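Local coordinates for xyloglucanase (Paenibacillus pabuli, PDB 2JEP), which probably hydrolyses the beta-1,4-linked glucan backbone of xyloglucan, a plant cell-wall polysaccharide, as an endo-acting glycoside hydrolase of family 5, at residues Asn95-Thr103 with Ala152-Val160; Tyr135-Asn146 with Ser179-Asn187. One frame throughout, in Å; residues are numbered along the deposited sequence. Where two conformers were deposited one is given.

Interaction 1 of 2, residues Asn95-Thr103 with Ala152-Val160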
loop_
_atom_site.group_PDB
_atom_site.type_symbol
_atom_site.label_atom_id
_atom_site.label_comp_id
_atom_site.label_asym_id
_atom_site.label_seq_id
_atom_site.Cartn_x
_atom_site.Cartn_y
_atom_site.Cartn_z
ATOM N N ASN A 95 12.302 17.103 0.892
ATOM C CA ASN A 95 11.847 17.779 -0.313
ATOM C C ASN A 95 10.625 18.663 -0.087
ATOM O O ASN A 95 10.164 19.298 -1.027
ATOM C CB ASN A 95 11.591 16.796 -1.455
ATOM C CG ASN A 95 12.862 16.191 -1.982
ATOM O OD1 ASN A 95 13.966 16.590 -1.594
ATOM N ND2 ASN A 95 12.719 15.264 -2.926
ATOM N N ILE A 96 10.118 18.707 1.148
ATOM C CA ILE A 96 9.088 19.660 1.543
ATOM C C ILE A 96 9.821 20.841 2.158
ATOM O O ILE A 96 10.593 20.665 3.097
ATOM C CB ILE A 96 8.112 19.081 2.568
ATOM C CG1 ILE A 96 7.502 17.772 2.056
ATOM C CG2 ILE A 96 7.046 20.110 2.874
ATOM C CD1 ILE A 96 6.874 16.958 3.161
ATOM N N GLY A 97 9.535 22.026 1.651
ATOM C CA GLY A 97 10.174 23.247 2.154
ATOM C C GLY A 97 9.599 23.739 3.472
ATOM O O GLY A 97 8.789 23.079 4.133
ATOM N N SER A 98 10.012 24.935 3.843
ATOM C CA SER A 98 9.707 25.444 5.178
ATOM C C SER A 98 8.279 25.955 5.250
ATOM O O SER A 98 7.637 26.255 4.233
ATOM C CB SER A 98 10.685 26.567 5.525
ATOM O OG SER A 98 10.480 27.608 4.615
ATOM N N ALA A 99 7.788 26.084 6.484
ATOM C CA ALA A 99 6.509 26.708 6.741
ATOM C C ALA A 99 6.558 28.187 6.362
ATOM O O ALA A 99 7.631 28.772 6.434
ATOM C CB ALA A 99 6.200 26.585 8.232
ATOM N N PRO A 100 5.410 28.788 6.007
ATOM C CA PRO A 100 4.078 28.211 5.882
ATOM C C PRO A 100 3.666 27.573 4.536
ATOM O O PRO A 100 2.596 26.960 4.456
ATOM C CB PRO A 100 3.181 29.438 6.175
ATOM C CG PRO A 100 3.941 30.563 5.593
ATOM C CD PRO A 100 5.366 30.273 5.860
ATOM N N ASN A 101 4.459 27.740 3.466
ATOM C CA ASN A 101 4.039 27.263 2.156
ATOM C C ASN A 101 4.288 25.750 2.032
ATOM O O ASN A 101 3.555 25.065 1.338
ATOM C CB ASN A 101 4.799 27.962 1.035
ATOM C CG ASN A 101 4.422 29.416 0.885
ATOM O OD1 ASN A 101 5.180 30.187 0.288
ATOM N ND2 ASN A 101 3.259 29.797 1.399
ATOM N N TYR A 102 5.319 25.258 2.707
ATOM C CA TYR A 102 5.696 23.836 2.625
ATOM C C TYR A 102 5.800 23.377 1.174
ATOM O O TYR A 102 5.302 22.315 0.810
ATOM C CB TYR A 102 4.713 22.980 3.414
ATOM C CG TYR A 102 4.703 23.239 4.900
ATOM C CD1 TYR A 102 5.773 22.870 5.698
ATOM C CD2 TYR A 102 3.602 23.807 5.516
ATOM C CE1 TYR A 102 5.759 23.049 7.072
ATOM C CE2 TYR A 102 3.584 24.006 6.891
ATOM C CZ TYR A 102 4.650 23.603 7.660
ATOM O OH TYR A 102 4.615 23.768 9.029
ATOM N N THR A 103 6.452 24.184 0.351
ATOM C CA THR A 103 6.528 23.920 -1.077
ATOM C C THR A 103 7.362 22.677 -1.351
ATOM O O THR A 103 8.472 22.553 -0.880
ATOM C CB THR A 103 7.153 25.112 -1.818
ATOM O OG1 THR A 103 6.364 26.274 -1.536
ATOM C CG2 THR A 103 7.240 24.865 -3.342
ATOM N N ALA A 152 1.104 22.101 13.440
ATOM C CA ALA A 152 2.046 22.191 12.337
ATOM C C ALA A 152 1.985 20.929 11.488
ATOM O O ALA A 152 2.069 21.011 10.275
ATOM C CB ALA A 152 3.470 22.439 12.846
ATOM N N ILE A 153 1.894 19.758 12.118
ATOM C CA ILE A 153 1.802 18.517 11.319
ATOM C C ILE A 153 0.593 18.577 10.378
ATOM O O ILE A 153 0.693 18.260 9.187
ATOM C CB ILE A 153 1.711 17.289 12.217
ATOM C CG1 ILE A 153 3.039 17.092 12.987
ATOM C CG2 ILE A 153 1.350 16.042 11.421
ATOM C CD1 ILE A 153 2.927 16.059 14.157
ATOM N N LYS A 154 -0.556 18.966 10.916
ATOM C CA LYS A 154 -1.777 18.996 10.128
ATOM C C LYS A 154 -1.749 20.033 9.030
ATOM O O LYS A 154 -2.256 19.775 7.926
ATOM C CB LYS A 154 -2.984 19.222 11.032
ATOM C CG LYS A 154 -3.293 18.015 11.903
ATOM C CD LYS A 154 -4.371 18.344 12.929
ATOM C CE LYS A 154 -4.779 17.143 13.722
ATOM N NZ LYS A 154 -5.889 17.485 14.669
ATOM N N GLU A 155 -1.155 21.198 9.307
ATOM C CA GLU A 155 -1.058 22.201 8.272
ATOM C C GLU A 155 -0.084 21.808 7.172
ATOM O O GLU A 155 -0.352 22.004 6.004
ATOM C CB GLU A 155 -0.658 23.548 8.898
ATOM C CG GLU A 155 -0.508 24.705 7.934
ATOM C CD GLU A 155 -1.771 25.169 7.270
ATOM O OE1 GLU A 155 -2.875 24.871 7.779
ATOM O OE2 GLU A 155 -1.640 25.892 6.222
ATOM N N LYS A 156 1.051 21.253 7.551
ATOM C CA LYS A 156 2.016 20.755 6.582
ATOM C C LYS A 156 1.383 19.691 5.709
ATOM O O LYS A 156 1.530 19.688 4.492
ATOM C CB LYS A 156 3.225 20.203 7.323
ATOM C CG LYS A 156 4.375 19.689 6.448
ATOM C CD LYS A 156 5.613 19.415 7.309
ATOM C CE LYS A 156 6.772 18.848 6.535
ATOM N NZ LYS A 156 7.989 18.781 7.412
ATOM N N TYR A 157 0.692 18.750 6.341
ATOM C CA TYR A 157 0.021 17.683 5.609
ATOM C C TYR A 157 -1.008 18.216 4.606
ATOM O O TYR A 157 -1.055 17.783 3.446
ATOM C CB TYR A 157 -0.616 16.741 6.631
ATOM C CG TYR A 157 -1.279 15.507 6.078
ATOM C CD1 TYR A 157 -0.522 14.469 5.547
ATOM C CD2 TYR A 157 -2.654 15.347 6.140
ATOM C CE1 TYR A 157 -1.116 13.302 5.114
ATOM C CE2 TYR A 157 -3.259 14.189 5.694
ATOM C CZ TYR A 157 -2.496 13.157 5.181
ATOM O OH TYR A 157 -3.127 12.006 4.737
ATOM N N LYS A 158 -1.836 19.165 5.049
ATOM C CA LYS A 158 -2.761 19.826 4.158
ATOM C C LYS A 158 -2.042 20.436 2.955
ATOM O O LYS A 158 -2.444 20.244 1.809
ATOM C CB LYS A 158 -3.561 20.893 4.922
ATOM C CG LYS A 158 -4.517 21.733 4.038
ATOM C CD LYS A 158 -5.116 22.858 4.872
ATOM C CE LYS A 158 -5.872 23.891 4.096
ATOM N NZ LYS A 158 -6.272 24.958 5.063
ATOM N N LYS A 159 -1.003 21.231 3.214
ATOM C CA LYS A 159 -0.318 21.920 2.123
ATOM C C LYS A 159 0.360 20.939 1.163
ATOM O O LYS A 159 0.368 21.172 -0.054
ATOM C CB LYS A 159 0.700 22.921 2.693
ATOM C CG LYS A 159 0.080 24.122 3.392
ATOM C CD LYS A 159 -0.662 25.034 2.400
ATOM C CE LYS A 159 -0.971 26.420 2.959
ATOM N NZ LYS A 159 -1.562 27.252 1.847
ATOM N N VAL A 160 0.924 19.850 1.706
ATOM C CA VAL A 160 1.553 18.831 0.880
ATOM C C VAL A 160 0.498 18.166 -0.002
ATOM O O VAL A 160 0.684 18.075 -1.216
ATOM C CB VAL A 160 2.331 17.847 1.763
ATOM C CG1 VAL A 160 2.737 16.586 0.988
ATOM C CG2 VAL A 160 3.543 18.563 2.341
HETATM O O HOH W 1 9.004 21.571 6.513
HETATM O O HOH W 2 0.650 27.201 6.137
#

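Interaction 2 of 2, residues Tyr135-Asn146 with Ser179-Asn187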
loop_
_atom_site.group_PDB
_atom_site.type_symbol
_atom_site.label_atom_id
_atom_site.label_comp_id
_atom_site.label_asym_id
_atom_site.label_seq_id
_atom_site.Cartn_x
_atom_site.Cartn_y
_atom_site.Cartn_z
ATOM N N TYR A 135 6.554 7.566 9.442
ATOM C CA TYR A 135 7.253 6.722 10.405
ATOM C C TYR A 135 8.130 7.489 11.390
ATOM O O TYR A 135 8.975 8.290 11.000
ATOM C CB TYR A 135 8.160 5.765 9.690
ATOM C CG TYR A 135 7.508 4.633 8.899
ATOM C CD1 TYR A 135 6.773 3.653 9.537
ATOM C CD2 TYR A 135 7.733 4.515 7.538
ATOM C CE1 TYR A 135 6.225 2.589 8.827
ATOM C CE2 TYR A 135 7.215 3.463 6.817
ATOM C CZ TYR A 135 6.468 2.493 7.460
ATOM O OH TYR A 135 5.975 1.435 6.718
ATOM N N ASN A 136 7.975 7.160 12.671
ATOM C CA ASN A 136 8.887 7.636 13.713
ATOM C C ASN A 136 10.330 7.237 13.427
ATOM O O ASN A 136 11.241 8.009 13.704
ATOM C CB ASN A 136 8.467 7.096 15.092
ATOM C CG ASN A 136 7.304 7.843 15.683
ATOM O OD1 ASN A 136 6.125 7.435 15.522
ATOM N ND2 ASN A 136 7.586 8.927 16.343
ATOM N N SER A 137 10.525 6.053 12.863
ATOM C CA SER A 137 11.861 5.501 12.674
ATOM C C SER A 137 12.595 6.006 11.442
ATOM O O SER A 137 13.766 5.679 11.242
ATOM C CB SER A 137 11.777 3.977 12.625
ATOM O OG SER A 137 11.017 3.566 11.506
ATOM N N VAL A 138 11.936 6.776 10.587
ATOM C CA VAL A 138 12.574 7.315 9.366
ATOM C C VAL A 138 13.161 8.685 9.666
ATOM O O VAL A 138 12.505 9.526 10.272
ATOM C CB VAL A 138 11.548 7.397 8.219
ATOM C CG1 VAL A 138 12.006 8.322 7.086
ATOM C CG2 VAL A 138 11.244 5.987 7.708
ATOM N N GLN A 139 14.403 8.924 9.249
ATOM C CA GLN A 139 15.009 10.232 9.425
ATOM C C GLN A 139 14.216 11.275 8.635
ATOM O O GLN A 139 14.053 11.146 7.437
ATOM C CB GLN A 139 16.476 10.194 8.966
ATOM C CG GLN A 139 17.245 11.491 9.201
ATOM C CD GLN A 139 17.205 11.967 10.655
ATOM O OE1 GLN A 139 16.884 13.127 10.938
ATOM N NE2 GLN A 139 17.526 11.075 11.580
ATOM N N GLY A 140 13.709 12.290 9.324
ATOM C CA GLY A 140 12.856 13.288 8.705
ATOM C C GLY A 140 11.381 12.971 8.800
ATOM O O GLY A 140 10.568 13.766 8.363
ATOM N N GLY A 141 11.033 11.808 9.331
ATOM C CA GLY A 141 9.615 11.454 9.481
ATOM C C GLY A 141 8.917 12.459 10.371
ATOM O O GLY A 141 9.406 12.749 11.471
ATOM N N TRP A 142 7.783 12.986 9.908
ATOM C CA TRP A 142 7.116 14.113 10.564
ATOM C C TRP A 142 5.593 13.940 10.738
ATOM O O TRP A 142 4.987 14.673 11.507
ATOM C CB TRP A 142 7.399 15.422 9.780
ATOM C CG TRP A 142 6.914 15.332 8.381
ATOM C CD1 TRP A 142 7.611 14.865 7.282
ATOM C CD2 TRP A 142 5.580 15.622 7.904
ATOM N NE1 TRP A 142 6.798 14.864 6.172
ATOM C CE2 TRP A 142 5.551 15.321 6.527
ATOM C CE3 TRP A 142 4.414 16.122 8.499
ATOM C CZ2 TRP A 142 4.410 15.499 5.757
ATOM C CZ3 TRP A 142 3.285 16.285 7.734
ATOM C CH2 TRP A 142 3.290 15.982 6.379
ATOM N N LEU A 143 4.984 13.011 10.007
ATOM C CA LEU A 143 3.541 12.819 10.031
ATOM C C LEU A 143 3.297 11.791 11.123
ATOM O O LEU A 143 3.114 10.604 10.884
ATOM C CB LEU A 143 3.037 12.376 8.654
ATOM C CG LEU A 143 1.534 12.137 8.556
ATOM C CD1 LEU A 143 0.711 13.422 8.783
ATOM C CD2 LEU A 143 1.187 11.472 7.228
ATOM N N LEU A 144 3.366 12.284 12.356
ATOM C CA LEU A 144 3.503 11.456 13.536
ATOM C C LEU A 144 2.304 11.629 14.434
ATOM O O LEU A 144 2.118 12.699 15.020
ATOM C CB LEU A 144 4.800 11.794 14.314
ATOM C CG LEU A 144 6.104 11.661 13.540
ATOM C CD1 LEU A 144 7.304 12.032 14.402
ATOM C CD2 LEU A 144 6.299 10.288 12.887
ATOM N N VAL A 145 1.522 10.556 14.590
ATOM C CA VAL A 145 0.335 10.660 15.451
ATOM C C VAL A 145 0.706 11.053 16.895
ATOM O O VAL A 145 -0.097 11.607 17.603
ATOM C CB VAL A 145 -0.492 9.370 15.454
ATOM C CG1 VAL A 145 -1.103 9.137 14.062
ATOM C CG2 VAL A 145 0.348 8.162 15.908
ATOM N N ASN A 146 1.917 10.687 17.310
ATOM C CA ASN A 146 2.445 10.964 18.639
ATOM C C ASN A 146 3.195 12.292 18.715
ATOM O O ASN A 146 3.622 12.693 19.792
ATOM C CB ASN A 146 3.362 9.830 19.117
ATOM C CG ASN A 146 4.481 9.509 18.154
ATOM O OD1 ASN A 146 5.692 9.735 18.452
ATOM N ND2 ASN A 146 4.119 9.014 17.006
ATOM N N SER A 179 -3.856 8.220 1.447
ATOM C CA SER A 179 -3.565 9.327 2.349
ATOM C C SER A 179 -2.206 9.267 3.013
ATOM O O SER A 179 -1.566 10.296 3.243
ATOM C CB SER A 179 -4.627 9.377 3.420
ATOM O OG SER A 179 -4.660 8.172 4.175
ATOM N N MET A 180 -1.800 8.043 3.339
ATOM C CA MET A 180 -0.565 7.790 4.073
ATOM C C MET A 180 -0.402 6.280 4.086
ATOM O O MET A 180 -1.226 5.568 3.502
ATOM C CB MET A 180 -0.635 8.413 5.479
ATOM C CG MET A 180 -1.818 7.943 6.282
ATOM S SD MET A 180 -2.342 9.154 7.534
ATOM C CE MET A 180 -3.672 8.273 8.325
ATOM N N ASN A 181 0.686 5.813 4.686
ATOM C CA ASN A 181 1.052 4.410 4.597
ATOM C C ASN A 181 0.720 3.677 5.894
ATOM O O ASN A 181 -0.462 3.381 6.138
ATOM C CB ASN A 181 2.525 4.296 4.144
ATOM C CG ASN A 181 3.009 2.872 4.044
ATOM O OD1 ASN A 181 2.290 2.029 3.502
ATOM N ND2 ASN A 181 4.212 2.594 4.565
ATOM N N GLU A 182 1.730 3.407 6.711
ATOM C CA GLU A 182 1.592 2.685 7.975
ATOM C C GLU A 182 1.878 3.667 9.099
ATOM O O GLU A 182 3.026 4.046 9.339
ATOM C CB GLU A 182 2.579 1.518 8.045
ATOM C CG GLU A 182 2.333 0.486 6.971
ATOM C CD GLU A 182 3.344 -0.658 6.955
ATOM O OE1 GLU A 182 4.423 -0.548 7.598
ATOM O OE2 GLU A 182 3.054 -1.681 6.274
ATOM N N VAL A 183 0.797 4.132 9.716
ATOM C CA VAL A 183 0.825 5.272 10.651
ATOM C C VAL A 183 0.432 4.781 12.037
ATOM O O VAL A 183 -0.657 4.245 12.256
ATOM C CB VAL A 183 -0.083 6.393 10.109
ATOM C CG1 VAL A 183 -0.356 7.499 11.125
ATOM C CG2 VAL A 183 0.565 6.986 8.837
ATOM N N PHE A 184 1.384 4.906 12.960
ATOM C CA PHE A 184 1.214 4.550 14.349
ATOM C C PHE A 184 2.335 5.218 15.149
ATOM O O PHE A 184 3.047 6.072 14.606
ATOM C CB PHE A 184 1.125 3.015 14.577
ATOM C CG PHE A 184 2.422 2.231 14.429
ATOM C CD1 PHE A 184 3.339 2.445 13.405
ATOM C CD2 PHE A 184 2.646 1.168 15.304
ATOM C CE1 PHE A 184 4.510 1.643 13.318
ATOM C CE2 PHE A 184 3.778 0.376 15.192
ATOM C CZ PHE A 184 4.709 0.625 14.207
ATOM N N ASP A 185 2.444 4.858 16.434
ATOM C CA ASP A 185 3.411 5.451 17.338
ATOM C C ASP A 185 4.622 4.550 17.553
ATOM O O ASP A 185 5.473 4.902 18.387
ATOM C CB ASP A 185 2.780 5.809 18.697
ATOM C CG ASP A 185 2.233 4.594 19.436
ATOM O OD1 ASP A 185 2.286 3.490 18.862
ATOM O OD2 ASP A 185 1.753 4.798 20.590
ATOM N N GLY A 186 4.707 3.412 16.859
ATOM C CA GLY A 186 5.786 2.435 17.114
ATOM C C GLY A 186 5.449 1.214 17.949
ATOM O O GLY A 186 6.252 0.247 17.997
ATOM N N ASN A 187 4.319 1.250 18.644
ATOM C CA ASN A 187 3.905 0.219 19.586
ATOM C C ASN A 187 2.929 -0.714 18.885
ATOM O O ASN A 187 1.988 -0.257 18.249
ATOM C CB ASN A 187 3.226 0.950 20.774
ATOM C CG ASN A 187 2.531 0.027 21.788
ATOM O OD1 ASN A 187 2.417 -1.188 21.618
ATOM N ND2 ASN A 187 2.012 0.654 22.849
HETATM O O HOH W 3 2.595 8.348 12.951
#

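Interaction 1 of 2, residues Asn95-Thr103 with Ala152-Val160
With CG of Lys156 opposite the backbone N (chi1 -177°) and the chain extended beyond it, and the Tyr102 ring swung beside its own backbone N (chi1 -64°), the lysine methylenes run across a face of the tyrosine at roughly a right angle. This is a CH-pi contact on the outside of a TIM barrel, where the loop after strand 85-88 folds against helix 150-167. Lys156 CB stands 3.7 Å from the centroid of the Tyr102 ring, nearly on its normal, and CG follows at 3.6 Å from Tyr102 CD1. Ala99 CA sits over the opposite face toward the rim, while Glu155 CG and Lys159 CG lie at the ring's edge. Further along, Lys156 CE reaches Ile96 CD1 at 3.9 Å, and Ile96 CD1 also meets Val160 CG2 at 3.8 Å. The ammonium group then makes a cation-pi contact with Trp142. Putting an alanine at Tyr102 would strip away the surface beneath the lysine methylenes, and would probably open a gap between Ala99 and the helix and let the Lys156 chain turn more freely. Waters bridge the polar groups on two flanks. One donates to Gly97 O and accepts from Lys156 NZ at 3.1 Å; the other donates to both Pro100 O, just past a cis peptide bond, and Glu155 OE2, at 2.6 Å from each.

Interaction 2 of 2, residues Tyr135-Asn146 with Ser179-Asn187
Val145 presses its CG1 against CG1 of Val183 at 3.4 Å, tighter than carbon atoms usually pack, while its CG2 lies over the backbone carbonyl of Phe184, 3.6 Å from Phe184 C. Deeper in, Leu143 CD2 meets Met180 CB, the two side chains crossing at about a right angle. Beside the valine pair a water sits close to Leu143 O and Phe184 O, and takes the Val145 N-H at 3.0 Å. Toward the outside, Asn146 CG is wedged between its backbone N and carbonyl carbon (chi1 54°), which turns the amide back onto Asn136. Each amide gives one N-H to an in-plane lone pair of the other's oxygen, Asn146 ND2 to Asn136 OD1 at 3.0 Å and Asn136 ND2 to Asn146 OD1 at 2.9 Å, so neither amide can easily flip. The pair rests against Asp185, with Asn146 ND2 3.6 Å from Asp185 CA. At the other end Tyr135 OH donates to Glu182 OE1 at 2.7 Å; ring and carboxylate planes stand 89° apart, and the hydroxyl comes from above the carboxylate. Glu182 OE2 is hydrogen-bonded to His264 ND1, and Asn181 OD1 is held by Arg87. An Asn-Glu pair just after barrel strand 175-178 is consistent with the acid/base site of family 5 TIM-barrel glycosidases, with Tyr135 as a probable second-shell support.

In the fold
From the N terminus, the chain leaves barrel strand 85-88 into loop 95-103, passes helix 106-120 and strand 125-128, and enters loop 135-146. It then reaches helix 150-167, where residues 152-160 pack against 95-103 and close interaction 1. Strand 175-178 follows, and loop 179-187 returns to 135-146, closing interaction 2. The two closures cross rather than nest, so the loops after three successive parallel strands and the helix between the last two are knitted together. Tyr157 OH to Ser179 O is a probable hydrogen bond joining the contacts directly, while Ile153 and Tyr157, on helix 150-167, pack on loop 135-146.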